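Local coordinates for papain inhibitor (PDB 5NTB), which inhibits the cysteine proteases papain and bromelain and bovine trypsin, and serves as a glutamine and lysine donor substrate for transglutaminase, at residues K11-T16 / R98-G103; S31-A36 / S86-A91; V56-S61 / V69-K74. One frame throughout, in Å; residues are numbered along the deposited sequence.

Contact 1: residues K11-T16 / R98-G103; sequences KMTYYT and RGVVNG. With SO4 (sulfate ion), chain D.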
ATOM      1  N   LYS A  11       3.486  -9.095   4.118  1.00 15.92           N
ATOM      2  CA  LYS A  11       3.959  -8.334   5.253  1.00 16.36           C
ATOM      3  C   LYS A  11       3.697  -6.868   4.987  1.00 14.07           C
ATOM      4  O   LYS A  11       3.493  -6.441   3.843  1.00 13.92           O
ATOM      5  CB  LYS A  11       5.447  -8.572   5.514  1.00 25.45           C
ATOM      6  CG  LYS A  11       6.346  -7.947   4.478  1.00 24.41           C
ATOM      7  CD  LYS A  11       7.824  -8.082   4.847  1.00 29.39           C
ATOM      8  CE  LYS A  11       8.394  -9.392   4.341  1.00 38.56           C
ATOM      9  NZ  LYS A  11       9.885  -9.384   4.342  1.00 39.85           N
ATOM     10  N   MET A  12       3.690  -6.103   6.063  1.00 12.85           N
ATOM     11  CA  MET A  12       3.518  -4.670   5.944  1.00 11.32           C
ATOM     12  C   MET A  12       4.574  -3.949   6.764  1.00 13.00           C
ATOM     13  O   MET A  12       4.926  -4.360   7.876  1.00 14.64           O
ATOM     14  CB  MET A  12       2.120  -4.227   6.371  1.00 12.95           C
ATOM     15  CG  MET A  12       1.777  -4.480   7.820  1.00 14.55           C
ATOM     16  SD  MET A  12       0.106  -3.902   8.179  1.00 16.56           S
ATOM     17  CE  MET A  12       0.048  -4.189   9.948  1.00 19.46           C
ATOM     18  N   THR A  13       5.095  -2.894   6.175  1.00 12.52           N
ATOM     19  CA  THR A  13       5.895  -1.897   6.861  1.00 10.97           C
ATOM     20  C   THR A  13       5.191  -0.565   6.688  1.00 12.91           C
ATOM     21  O   THR A  13       4.098  -0.484   6.122  1.00 12.68           O
ATOM     22  CB  THR A  13       7.310  -1.861   6.292  1.00 13.45           C
ATOM     23  OG1 THR A  13       7.240  -1.698   4.874  1.00 14.80           O
ATOM     24  CG2 THR A  13       8.033  -3.163   6.588  1.00 15.74           C
ATOM     25  N   TYR A  14       5.808   0.498   7.174  1.00 11.58           N
ATOM     26  CA  TYR A  14       5.201   1.802   6.961  1.00 11.49           C
ATOM     27  C   TYR A  14       6.264   2.833   6.624  1.00 13.61           C
ATOM     28  O   TYR A  14       7.455   2.649   6.885  1.00 14.16           O
ATOM     29  CB  TYR A  14       4.378   2.267   8.169  1.00 12.40           C
ATOM     30  CG  TYR A  14       5.203   2.537   9.401  1.00 14.97           C
ATOM     31  CD1 TYR A  14       5.825   3.765   9.577  1.00 19.97           C
ATOM     32  CD2 TYR A  14       5.368   1.562  10.376  1.00 16.61           C
ATOM     33  CE1 TYR A  14       6.591   4.017  10.684  1.00 19.03           C
ATOM     34  CE2 TYR A  14       6.133   1.815  11.496  1.00 22.60           C
ATOM     35  CZ  TYR A  14       6.736   3.045  11.633  1.00 18.99           C
ATOM     36  OH  TYR A  14       7.495   3.328  12.747  1.00 30.08           O
ATOM     37  N   TYR A  15       5.807   3.939   6.043  1.00 13.17           N
ATOM     38  CA  TYR A  15       6.704   5.019   5.662  1.00 11.79           C
ATOM     39  C   TYR A  15       6.043   6.357   5.935  1.00 12.55           C
ATOM     40  O   TYR A  15       4.854   6.435   6.229  1.00 11.87           O
ATOM     41  CB  TYR A  15       7.152   4.889   4.199  1.00 13.00           C
ATOM     42  CG  TYR A  15       6.165   5.248   3.095  1.00 12.96           C
ATOM     43  CD1 TYR A  15       4.999   4.511   2.887  1.00 13.35           C
ATOM     44  CD2 TYR A  15       6.454   6.279   2.206  1.00 13.64           C
ATOM     45  CE1 TYR A  15       4.140   4.813   1.839  1.00 13.84           C
ATOM     46  CE2 TYR A  15       5.612   6.578   1.158  1.00 14.51           C
ATOM     47  CZ  TYR A  15       4.448   5.849   0.985  1.00 13.82           C
ATOM     48  OH  TYR A  15       3.604   6.156  -0.068  1.00 13.68           O
ATOM     49  N   THR A  16       6.858   7.426   5.858  1.00 12.76           N
ATOM     50  CA  THR A  16       6.439   8.757   6.291  1.00 15.33           C
ATOM     51  C   THR A  16       6.735   9.842   5.257  1.00 18.07           C
ATOM     52  O   THR A  16       6.830  11.017   5.629  1.00 20.04           O
ATOM     53  CB  THR A  16       7.120   9.132   7.609  1.00 18.41           C
ATOM     54  OG1 THR A  16       8.543   9.050   7.446  1.00 19.06           O
ATOM     55  CG2 THR A  16       6.686   8.193   8.719  1.00 20.76           C
ATOM     56  N   ARG A  98       6.295  -1.648  16.494  1.00 23.30           N
ATOM     57  CA  ARG A  98       6.575  -2.998  16.011  1.00 31.68           C
ATOM     58  C   ARG A  98       7.433  -2.978  14.752  1.00 25.78           C
ATOM     59  O   ARG A  98       8.268  -3.872  14.561  1.00 34.42           O
ATOM     60  CB  ARG A  98       5.263  -3.743  15.747  1.00 32.75           C
ATOM     61  N   GLY A  99       7.237  -1.984  13.886  1.00 25.39           N
ATOM     62  CA  GLY A  99       8.083  -1.766  12.726  1.00 28.60           C
ATOM     63  C   GLY A  99       7.693  -2.535  11.475  1.00 28.83           C
ATOM     64  O   GLY A  99       7.430  -1.943  10.422  1.00 30.42           O
ATOM     65  N   VAL A 100       7.682  -3.861  11.567  1.00 25.16           N
ATOM     66  CA  VAL A 100       7.288  -4.718  10.454  1.00 17.99           C
ATOM     67  C   VAL A 100       6.398  -5.819  10.999  1.00 23.41           C
ATOM     68  O   VAL A 100       6.680  -6.399  12.052  1.00 25.86           O
ATOM     69  CB  VAL A 100       8.503  -5.304   9.715  1.00 25.47           C
ATOM     70  CG1 VAL A 100       9.500  -5.861  10.708  1.00 36.01           C
ATOM     71  CG2 VAL A 100       8.065  -6.372   8.708  1.00 30.35           C
ATOM     72  N   VAL A 101       5.307  -6.088  10.293  1.00 20.35           N
ATOM     73  CA  VAL A 101       4.356  -7.117  10.683  1.00 17.98           C
ATOM     74  C   VAL A 101       4.283  -8.131   9.558  1.00 15.59           C
ATOM     75  O   VAL A 101       3.866  -7.799   8.443  1.00 15.11           O
ATOM     76  CB  VAL A 101       2.966  -6.537  10.974  1.00 16.28           C
ATOM     77  CG1 VAL A 101       1.971  -7.655  11.197  1.00 19.57           C
ATOM     78  CG2 VAL A 101       3.014  -5.601  12.168  1.00 23.95           C
ATOM     79  N   ASN A 102       4.686  -9.360   9.842  1.00 15.55           N
ATOM     80  CA  ASN A 102       4.491 -10.447   8.905  1.00 14.75           C
ATOM     81  C   ASN A 102       3.112 -11.049   9.112  1.00 18.28           C
ATOM     82  O   ASN A 102       2.479 -10.880  10.159  1.00 22.90           O
ATOM     83  CB  ASN A 102       5.551 -11.522   9.102  1.00 19.82           C
ATOM     84  CG  ASN A 102       6.937 -11.027   8.765  1.00 21.73           C
ATOM     85  OD1 ASN A 102       7.217 -10.679   7.620  1.00 23.14           O
ATOM     86  ND2 ASN A 102       7.809 -10.973   9.761  1.00 23.95           N
ATOM     87  N   GLY A 103       2.654 -11.772   8.101  1.00 16.95           N
ATOM     88  CA  GLY A 103       1.399 -12.478   8.244  1.00 17.95           C
ATOM     89  C   GLY A 103       0.161 -11.613   8.183  1.00 16.76           C
ATOM     90  O   GLY A 103      -0.823 -11.902   8.869  1.00 20.85           O
TER
HETATM   91  S   SO4 D 202      11.196  -7.683   1.387  1.00 39.14           S
HETATM   92  O1  SO4 D 202      10.501  -8.859   1.911  1.00 48.32           O
HETATM   93  O2  SO4 D 202      11.777  -6.912   2.484  1.00 43.26           O
HETATM   94  O3  SO4 D 202      10.244  -6.854   0.636  1.00 23.03           O
HETATM   95  O4  SO4 D 202      12.249  -8.125   0.471  1.00 35.48           O
HETATM   96  O   HOH W   1       8.086   0.056   8.949  1.00 18.50           O
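Gly99 O and Tyr14 N are joined through a single water, which donates to Gly99 O at 2.6 Å and accepts from Tyr14 N at 2.9 Å. That water also lies over one face of the Tyr14 ring, displaced toward its rim, and bridges the chains beyond the last direct backbone bond. Further along, the backbones bond directly. Met12 and Val101 form an antiparallel hydrogen-bonded pair: Met12 N reaches Val101 O at 2.9 Å, and Val101 N returns the bond to Met12 O at 3.0 Å, almost straight at 174°. Each of these oxygens also takes a CA-H...O contact, Val101 O from Lys11 and Met12 O from Val100.

The side chains of Met12 and Val101 lie next to each other and point the same way. With chi1 at 63°, CG of Met12 is set between the backbone N and the carbonyl carbon; the chain then runs on extended, and its CE lies 3.9 Å from Val101 CB. Thr13 and Val100 do the same by way of Thr13 CG2, 3.8 Å from Val100 CB, while Thr13 OG1 turns to His82 and Asp84. Lys11 lays its CB and CE alongside Asn102 OD1, bends at chi3 (87°), and carries NZ to O1 of a sulfate at 2.6 Å. His82 ND1 and Asp79 N bind the same ion, which probably came from the crystallisation liquor.

Strand 82-86 runs parallel to strand 8-18 and is bonded to it through Lys11, Thr13 and Tyr15, whereas the short strand 101-102 pairs antiparallel with strand 8-18, within a curled mixed sheet consistent with the double-psi beta-barrel family. Met12 and Val101 are buried against Phe90 of helix 87-90 and Ala94 of the loop that follows, and the Tyr14 ring meets Phe90 edge-to-face.

Contact 2: residues S31-A36 / S86-A91; sequences SQDLVA and SQAAFA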
ATOM      1  N   SER A  31      -0.004  11.603   7.814  1.00 18.23           N
ATOM      2  CA  SER A  31      -1.349  12.031   8.152  1.00 19.15           C
ATOM      3  C   SER A  31      -2.431  11.535   7.206  1.00 25.65           C
ATOM      4  O   SER A  31      -3.592  11.923   7.379  1.00 30.08           O
ATOM      5  CB  SER A  31      -1.423  13.563   8.211  1.00 24.45           C
ATOM      6  OG  SER A  31      -1.148  14.127   6.950  1.00 33.32           O
ATOM      7  N   GLN A  32      -2.107  10.705   6.217  1.00 16.32           N
ATOM      8  CA  GLN A  32      -3.109  10.229   5.277  1.00 17.03           C
ATOM      9  C   GLN A  32      -3.033   8.718   5.168  1.00 16.62           C
ATOM     10  O   GLN A  32      -1.937   8.144   5.187  1.00 16.24           O
ATOM     11  CB  GLN A  32      -2.915  10.831   3.885  1.00 19.34           C
ATOM     12  CG  GLN A  32      -3.125  12.324   3.840  1.00 21.36           C
ATOM     13  CD  GLN A  32      -2.775  12.897   2.489  1.00 23.75           C
ATOM     14  OE1 GLN A  32      -1.889  12.389   1.786  1.00 20.41           O
ATOM     15  NE2 GLN A  32      -3.476  13.958   2.106  1.00 38.27           N
ATOM     16  N   ASP A  33      -4.199   8.082   5.040  1.00 15.88           N
ATOM     17  CA  ASP A  33      -4.268   6.650   4.755  1.00 14.66           C
ATOM     18  C   ASP A  33      -3.937   6.405   3.286  1.00 14.66           C
ATOM     19  O   ASP A  33      -4.622   6.922   2.395  1.00 17.18           O
ATOM     20  CB  ASP A  33      -5.660   6.090   5.049  1.00 15.61           C
ATOM     21  CG  ASP A  33      -5.947   5.944   6.519  1.00 20.95           C
ATOM     22  OD1 ASP A  33      -5.010   6.026   7.335  1.00 23.06           O
ATOM     23  OD2 ASP A  33      -7.134   5.716   6.855  1.00 31.18           O
ATOM     24  N   LEU A  34      -2.914   5.593   3.028  1.00 11.52           N
ATOM     25  CA  LEU A  34      -2.579   5.227   1.659  1.00 12.15           C
ATOM     26  C   LEU A  34      -1.626   4.044   1.709  1.00 11.52           C
ATOM     27  O   LEU A  34      -1.148   3.655   2.776  1.00 11.81           O
ATOM     28  CB  LEU A  34      -1.954   6.399   0.892  1.00 13.57           C
ATOM     29  CG  LEU A  34      -0.749   7.093   1.534  1.00 14.12           C
ATOM     30  CD1 LEU A  34       0.572   6.400   1.238  1.00 16.11           C
ATOM     31  CD2 LEU A  34      -0.705   8.536   1.053  1.00 17.94           C
ATOM     32  N   VAL A  35      -1.337   3.486   0.539  1.00 11.67           N
ATOM     33  CA  VAL A  35      -0.382   2.391   0.449  1.00 11.65           C
ATOM     34  C   VAL A  35       0.549   2.622  -0.733  1.00 13.47           C
ATOM     35  O   VAL A  35       0.157   3.174  -1.770  1.00 11.87           O
ATOM     36  CB  VAL A  35      -1.088   1.025   0.336  1.00 12.28           C
ATOM     37  CG1 VAL A  35      -1.848   0.917  -0.951  1.00 12.27           C
ATOM     38  CG2 VAL A  35      -0.077  -0.129   0.455  1.00 12.35           C
ATOM     39  N   ALA A  36       1.800   2.198  -0.552  1.00 12.51           N
ATOM     40  CA  ALA A  36       2.780   2.063  -1.625  1.00 11.14           C
ATOM     41  C   ALA A  36       2.860   0.596  -2.016  1.00 11.99           C
ATOM     42  O   ALA A  36       3.098  -0.269  -1.160  1.00 12.41           O
ATOM     43  CB  ALA A  36       4.147   2.587  -1.182  1.00 13.16           C
ATOM     44  N   SER A  86       1.178   3.870   4.546  1.00 10.68           N
ATOM     45  CA  SER A  86       1.482   5.092   5.270  1.00 12.49           C
ATOM     46  C   SER A  86       1.550   4.803   6.768  1.00 12.72           C
ATOM     47  O   SER A  86       0.894   3.892   7.281  1.00 11.98           O
ATOM     48  CB  SER A  86       0.441   6.161   4.957  1.00 12.94           C
ATOM     49  OG  SER A  86      -0.836   5.794   5.452  1.00 13.33           O
ATOM     50  N   GLN A  87       2.379   5.578   7.463  1.00 13.07           N
ATOM     51  CA  GLN A  87       2.416   5.525   8.919  1.00 14.15           C
ATOM     52  C   GLN A  87       1.016   5.645   9.505  1.00 12.90           C
ATOM     53  O   GLN A  87       0.642   4.900  10.426  1.00 14.78           O
ATOM     54  CB  GLN A  87       3.315   6.651   9.433  1.00 14.85           C
ATOM     55  CG  GLN A  87       3.560   6.618  10.923  1.00 15.42           C
ATOM     56  CD  GLN A  87       4.311   7.843  11.392  1.00 21.08           C
ATOM     57  OE1 GLN A  87       5.354   7.718  12.014  1.00 41.25           O
ATOM     58  NE2 GLN A  87       3.804   9.023  11.073  1.00 26.85           N
ATOM     59  N   ALA A  88       0.213   6.555   8.951  1.00 14.74           N
ATOM     60  CA  ALA A  88      -1.131   6.780   9.463  1.00 15.26           C
ATOM     61  C   ALA A  88      -2.006   5.540   9.318  1.00 17.85           C
ATOM     62  O   ALA A  88      -2.767   5.200  10.233  1.00 17.31           O
ATOM     63  CB  ALA A  88      -1.756   7.980   8.749  1.00 17.07           C
ATOM     64  N   ALA A  89      -1.915   4.846   8.179  1.00 13.95           N
ATOM     65  CA  ALA A  89      -2.726   3.645   8.007  1.00 12.34           C
ATOM     66  C   ALA A  89      -2.206   2.493   8.857  1.00 15.30           C
ATOM     67  O   ALA A  89      -2.994   1.751   9.457  1.00 14.54           O
ATOM     68  CB  ALA A  89      -2.753   3.237   6.534  1.00 13.63           C
ATOM     69  N   PHE A  90      -0.886   2.310   8.894  1.00 12.89           N
ATOM     70  CA  PHE A  90      -0.298   1.203   9.650  1.00 13.15           C
ATOM     71  C   PHE A  90      -0.734   1.236  11.107  1.00 13.84           C
ATOM     72  O   PHE A  90      -1.092   0.200  11.683  1.00 14.56           O
ATOM     73  CB  PHE A  90       1.221   1.289   9.524  1.00 12.28           C
ATOM     74  CG  PHE A  90       1.976   0.148  10.140  1.00 13.10           C
ATOM     75  CD1 PHE A  90       2.128   0.054  11.514  1.00 16.05           C
ATOM     76  CD2 PHE A  90       2.610  -0.789   9.327  1.00 13.15           C
ATOM     77  CE1 PHE A  90       2.863  -0.978  12.081  1.00 15.81           C
ATOM     78  CE2 PHE A  90       3.354  -1.821   9.892  1.00 15.62           C
ATOM     79  CZ  PHE A  90       3.479  -1.907  11.271  1.00 15.22           C
ATOM     80  N   ALA A  91      -0.745   2.432  11.703  1.00 14.04           N
ATOM     81  CA  ALA A  91      -1.069   2.589  13.113  1.00 14.67           C
ATOM     82  C   ALA A  91      -2.488   2.154  13.432  1.00 15.68           C
ATOM     83  O   ALA A  91      -2.783   1.847  14.591  1.00 18.05           O
ATOM     84  CB  ALA A  91      -0.871   4.046  13.515  1.00 15.99           C
TER
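Chi1 of 66° at Ser86 places OG between its own backbone N and carbonyl carbon, where it can serve the start of the helix and the 31-36 chain together; Leu34, with chi1 at 53°, folds CG and CD1 back against Ser86 CB. Three bonds grip the hydroxyl. OG donates to Gln32 O at 2.6 Å, in the carbonyl plane on a lone pair, and accepts from Leu34 N at 3.2 Å and from Ala89 N at 3.1 Å. The last is the N-cap bond of helix 87-90. Beside it Ser86 N gives a straight bond (179°) to Leu34 O at 2.9 Å, though from above the carbonyl plane.

With an alanine in place of Ser86, Gln32 O and the amides of Leu34 and Ala89 would probably lose the hydroxyl they share, and the helix its N-cap. Ala88 CB packs against Gln32 O at 3.6 Å, and Asp33 OD1 lies over Ala89 CA while OD2 pairs with Lys92.

Helix 87-90 starts directly at the end of strand 82-86, beside the loop leading into strand 35-38, with Tyr15 of strand 8-18 and Arg72 of strand 65-75 packed on Leu34.

Contact 3: residues V56-S61 / V69-K74; sequences VSVEVS and VPVRDK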
ATOM      1  N   VAL A  56      -7.929   2.333  -7.618  1.00 15.47           N
ATOM      2  CA  VAL A  56      -7.535   1.089  -6.971  1.00 14.13           C
ATOM      3  C   VAL A  56      -7.172   1.380  -5.522  1.00 14.20           C
ATOM      4  O   VAL A  56      -6.450   2.341  -5.226  1.00 15.70           O
ATOM      5  CB  VAL A  56      -6.365   0.416  -7.707  1.00 15.50           C
ATOM      6  CG1 VAL A  56      -5.923  -0.844  -6.959  1.00 16.08           C
ATOM      7  CG2 VAL A  56      -6.764   0.091  -9.150  1.00 16.22           C
ATOM      8  N   SER A  57      -7.705   0.573  -4.622  1.00 13.69           N
ATOM      9  CA  SER A  57      -7.370   0.589  -3.207  1.00 12.03           C
ATOM     10  C   SER A  57      -6.890  -0.796  -2.809  1.00 12.66           C
ATOM     11  O   SER A  57      -6.885  -1.734  -3.607  1.00 15.09           O
ATOM     12  CB  SER A  57      -8.571   0.996  -2.351  1.00 14.85           C
ATOM     13  OG  SER A  57      -8.964   2.328  -2.616  1.00 17.38           O
ATOM     14  N   VAL A  58      -6.451  -0.909  -1.570  0.66 13.29           N
ATOM     15  CA  VAL A  58      -6.248  -2.221  -0.987  0.66 12.42           C
ATOM     16  C   VAL A  58      -7.098  -2.325   0.260  0.66 12.85           C
ATOM     17  O   VAL A  58      -7.401  -1.335   0.932  0.66 13.59           O
ATOM     18  CB  VAL A  58      -4.775  -2.518  -0.655  0.66 12.84           C
ATOM     19  CG1 VAL A  58      -3.955  -2.598  -1.937  0.66 13.17           C
ATOM     20  CG2 VAL A  58      -4.231  -1.475   0.290  0.66 12.48           C
ATOM     21  N   GLU A  59      -7.485  -3.548   0.559  1.00 12.76           N
ATOM     22  CA  GLU A  59      -8.055  -3.906   1.849  1.00 12.61           C
ATOM     23  C   GLU A  59      -7.005  -4.740   2.558  1.00 13.66           C
ATOM     24  O   GLU A  59      -6.524  -5.736   2.001  1.00 15.25           O
ATOM     25  CB  GLU A  59      -9.368  -4.674   1.688  1.00 16.86           C
ATOM     26  CG  GLU A  59     -10.520  -3.742   1.366  1.00 22.24           C
ATOM     27  CD  GLU A  59     -11.862  -4.447   1.287  1.00 32.24           C
ATOM     28  OE1 GLU A  59     -12.828  -3.824   0.792  1.00 36.91           O
ATOM     29  OE2 GLU A  59     -11.949  -5.612   1.722  1.00 27.91           O
ATOM     30  N   VAL A  60      -6.607  -4.294   3.745  1.00 12.33           N
ATOM     31  CA  VAL A  60      -5.529  -4.901   4.518  1.00 12.45           C
ATOM     32  C   VAL A  60      -6.113  -5.413   5.818  1.00 15.14           C
ATOM     33  O   VAL A  60      -6.779  -4.663   6.541  1.00 14.87           O
ATOM     34  CB  VAL A  60      -4.397  -3.905   4.818  1.00 16.80           C
ATOM     35  CG1 VAL A  60      -3.232  -4.641   5.496  1.00 15.61           C
ATOM     36  CG2 VAL A  60      -3.945  -3.211   3.547  1.00 17.93           C
ATOM     37  N   SER A  61      -5.846  -6.676   6.123  1.00 16.57           N
ATOM     38  CA  SER A  61      -6.377  -7.316   7.316  1.00 16.91           C
ATOM     39  C   SER A  61      -5.230  -7.791   8.186  1.00 16.78           C
ATOM     40  O   SER A  61      -4.283  -8.421   7.695  1.00 16.50           O
ATOM     41  CB  SER A  61      -7.281  -8.492   6.955  1.00 15.72           C
ATOM     42  OG  SER A  61      -8.319  -8.072   6.092  1.00 23.03           O
ATOM     43  N   VAL A  69      -7.494   1.394   2.005  1.00 13.30           N
ATOM     44  CA  VAL A  69      -6.728   2.612   1.732  1.00 13.75           C
ATOM     45  C   VAL A  69      -6.394   2.689   0.247  1.00 12.71           C
ATOM     46  O   VAL A  69      -6.214   1.666  -0.424  1.00 12.68           O
ATOM     47  CB  VAL A  69      -5.421   2.684   2.574  1.00 13.57           C
ATOM     48  CG1 VAL A  69      -5.715   2.514   4.079  1.00 15.02           C
ATOM     49  CG2 VAL A  69      -4.402   1.646   2.120  1.00 15.33           C
ATOM     50  N   PRO A  70      -6.286   3.901  -0.289  1.00 13.01           N
ATOM     51  CA  PRO A  70      -5.974   4.056  -1.712  1.00 12.72           C
ATOM     52  C   PRO A  70      -4.515   3.770  -2.038  1.00 11.35           C
ATOM     53  O   PRO A  70      -3.604   4.092  -1.278  1.00 12.32           O
ATOM     54  CB  PRO A  70      -6.304   5.530  -1.979  1.00 13.63           C
ATOM     55  CG  PRO A  70      -6.086   6.188  -0.651  1.00 13.77           C
ATOM     56  CD  PRO A  70      -6.573   5.187   0.361  1.00 13.46           C
ATOM     57  N   VAL A  71      -4.306   3.201  -3.225  1.00 11.30           N
ATOM     58  CA  VAL A  71      -2.965   3.107  -3.797  1.00 12.26           C
ATOM     59  C   VAL A  71      -2.548   4.490  -4.272  1.00 15.15           C
ATOM     60  O   VAL A  71      -3.202   5.086  -5.134  1.00 14.96           O
ATOM     61  CB  VAL A  71      -2.926   2.109  -4.961  1.00 11.02           C
ATOM     62  CG1 VAL A  71      -1.552   2.126  -5.618  1.00 13.43           C
ATOM     63  CG2 VAL A  71      -3.324   0.708  -4.493  1.00 14.05           C
ATOM     64  N   ARG A  72      -1.442   4.996  -3.740  1.00 12.01           N
ATOM     65  CA  ARG A  72      -0.952   6.315  -4.120  1.00 10.84           C
ATOM     66  C   ARG A  72       0.528   6.333  -4.458  1.00 13.09           C
ATOM     67  O   ARG A  72       1.043   7.384  -4.851  1.00 15.30           O
ATOM     68  CB  ARG A  72      -1.207   7.328  -2.997  1.00 13.68           C
ATOM     69  CG  ARG A  72      -2.663   7.458  -2.630  1.00 14.66           C
ATOM     70  CD  ARG A  72      -3.152   8.856  -2.871  1.00 27.56           C
ATOM     71  NE  ARG A  72      -4.536   9.071  -2.451  1.00 25.95           N
ATOM     72  CZ  ARG A  72      -5.587   9.015  -3.258  1.00 28.33           C
ATOM     73  NH1 ARG A  72      -5.433   8.736  -4.545  1.00 32.75           N
ATOM     74  NH2 ARG A  72      -6.800   9.253  -2.777  1.00 26.93           N
ATOM     75  N   ASP A  73       1.231   5.218  -4.317  1.00 11.39           N
ATOM     76  CA  ASP A  73       2.681   5.278  -4.414  1.00 12.24           C
ATOM     77  C   ASP A  73       3.201   3.895  -4.764  1.00 12.01           C
ATOM     78  O   ASP A  73       2.471   2.900  -4.726  1.00 11.27           O
ATOM     79  CB  ASP A  73       3.269   5.784  -3.094  1.00 10.24           C
ATOM     80  CG  ASP A  73       4.618   6.489  -3.244  1.00 12.26           C
ATOM     81  OD1 ASP A  73       5.212   6.513  -4.337  1.00 13.67           O
ATOM     82  OD2 ASP A  73       5.100   6.994  -2.203  1.00 13.10           O
ATOM     83  N   LYS A  74       4.483   3.860  -5.111  1.00 10.72           N
ATOM     84  CA  LYS A  74       5.207   2.658  -5.493  1.00 14.27           C
ATOM     85  C   LYS A  74       6.293   2.402  -4.463  1.00 14.54           C
ATOM     86  O   LYS A  74       6.943   3.340  -4.000  1.00 17.19           O
ATOM     87  CB  LYS A  74       5.829   2.841  -6.878  1.00 15.51           C
ATOM     88  CG  LYS A  74       6.670   1.685  -7.416  1.00 18.51           C
ATOM     89  CD  LYS A  74       6.946   1.971  -8.886  1.00 22.29           C
ATOM     90  CE  LYS A  74       8.081   1.175  -9.464  1.00 35.71           C
ATOM     91  NZ  LYS A  74       8.332   1.707 -10.836  1.00 29.73           N
TER
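This is a buried antiparallel strand contact within the beta hairpin formed by strands 57-62 and 65-75, close to the centre of the chain. Val58 and Val69 are a hydrogen-bonded pair: Val58 N bonds to Val69 O at 2.8 Å, and Val69 N to Val58 O at 2.9 Å, both nearly in line with the acceptor's C=O bond. A third bond, Val71 N to Val56 O at 3.1 Å, carries the pairing one step further. Ser57 and Pro70 form the non-hydrogen-bonded pair between these, with CA atoms 4.0 Å apart; proline has no amide hydrogen to give, and this position asks for none across the pair. Ser57 CB comes against Val69 O at 3.1 Å, and its OG lies near Pro70 CA.

The protein belongs to the double-psi beta-barrel family, and the curled mixed sheet to which this hairpin contributes is consistent with that fold. The axes of the two short segments pass 4.5 Å apart, with their directions 129° apart, well short of the 180° of a straight antiparallel pair.

Buried valines carry the side-chain packing. In one of the two conformers modelled for Val58, its side chain crosses Val69 obliquely, CG2 3.6 Å from Val69 CG2, a less certain contact. Val56 and Val71 lie alongside each other instead, CG1 of Val56 to CG2 of Val71 at 3.9 Å. Val35 of strand 35-38 packs against Val58, Val69 and Val71, and Phe108 of strand 104-109 reaches Val56. Away from these valines, Pro70 CB sits over the centre of one face of the Arg72 guanidinium.

In the fold
All three contacts reach one curled sheet, and Tyr15 links contact 1 to both of the others. Its O accepts a hydrogen bond from Gln87 N of contact 2 (2.9 Å), and its OH packs 3.3 Å from Leu34 CD1 and is hydrogen-bonded to Asp73 OD2 of contact 3 (2.7 Å). Contacts 2 and 3 are the nearest pair, with centres about 9 Å apart, and join through neighbouring strands: Val35 N donates to Pro70 O at 3.0 Å and Val35 O accepts from Arg72 N at 3.1 Å. The centre of contact 1 lies about 11 Å from that of contact 2 and about 14 Å from that of contact 3. Contact 1 reaches the sulfate through Lys11.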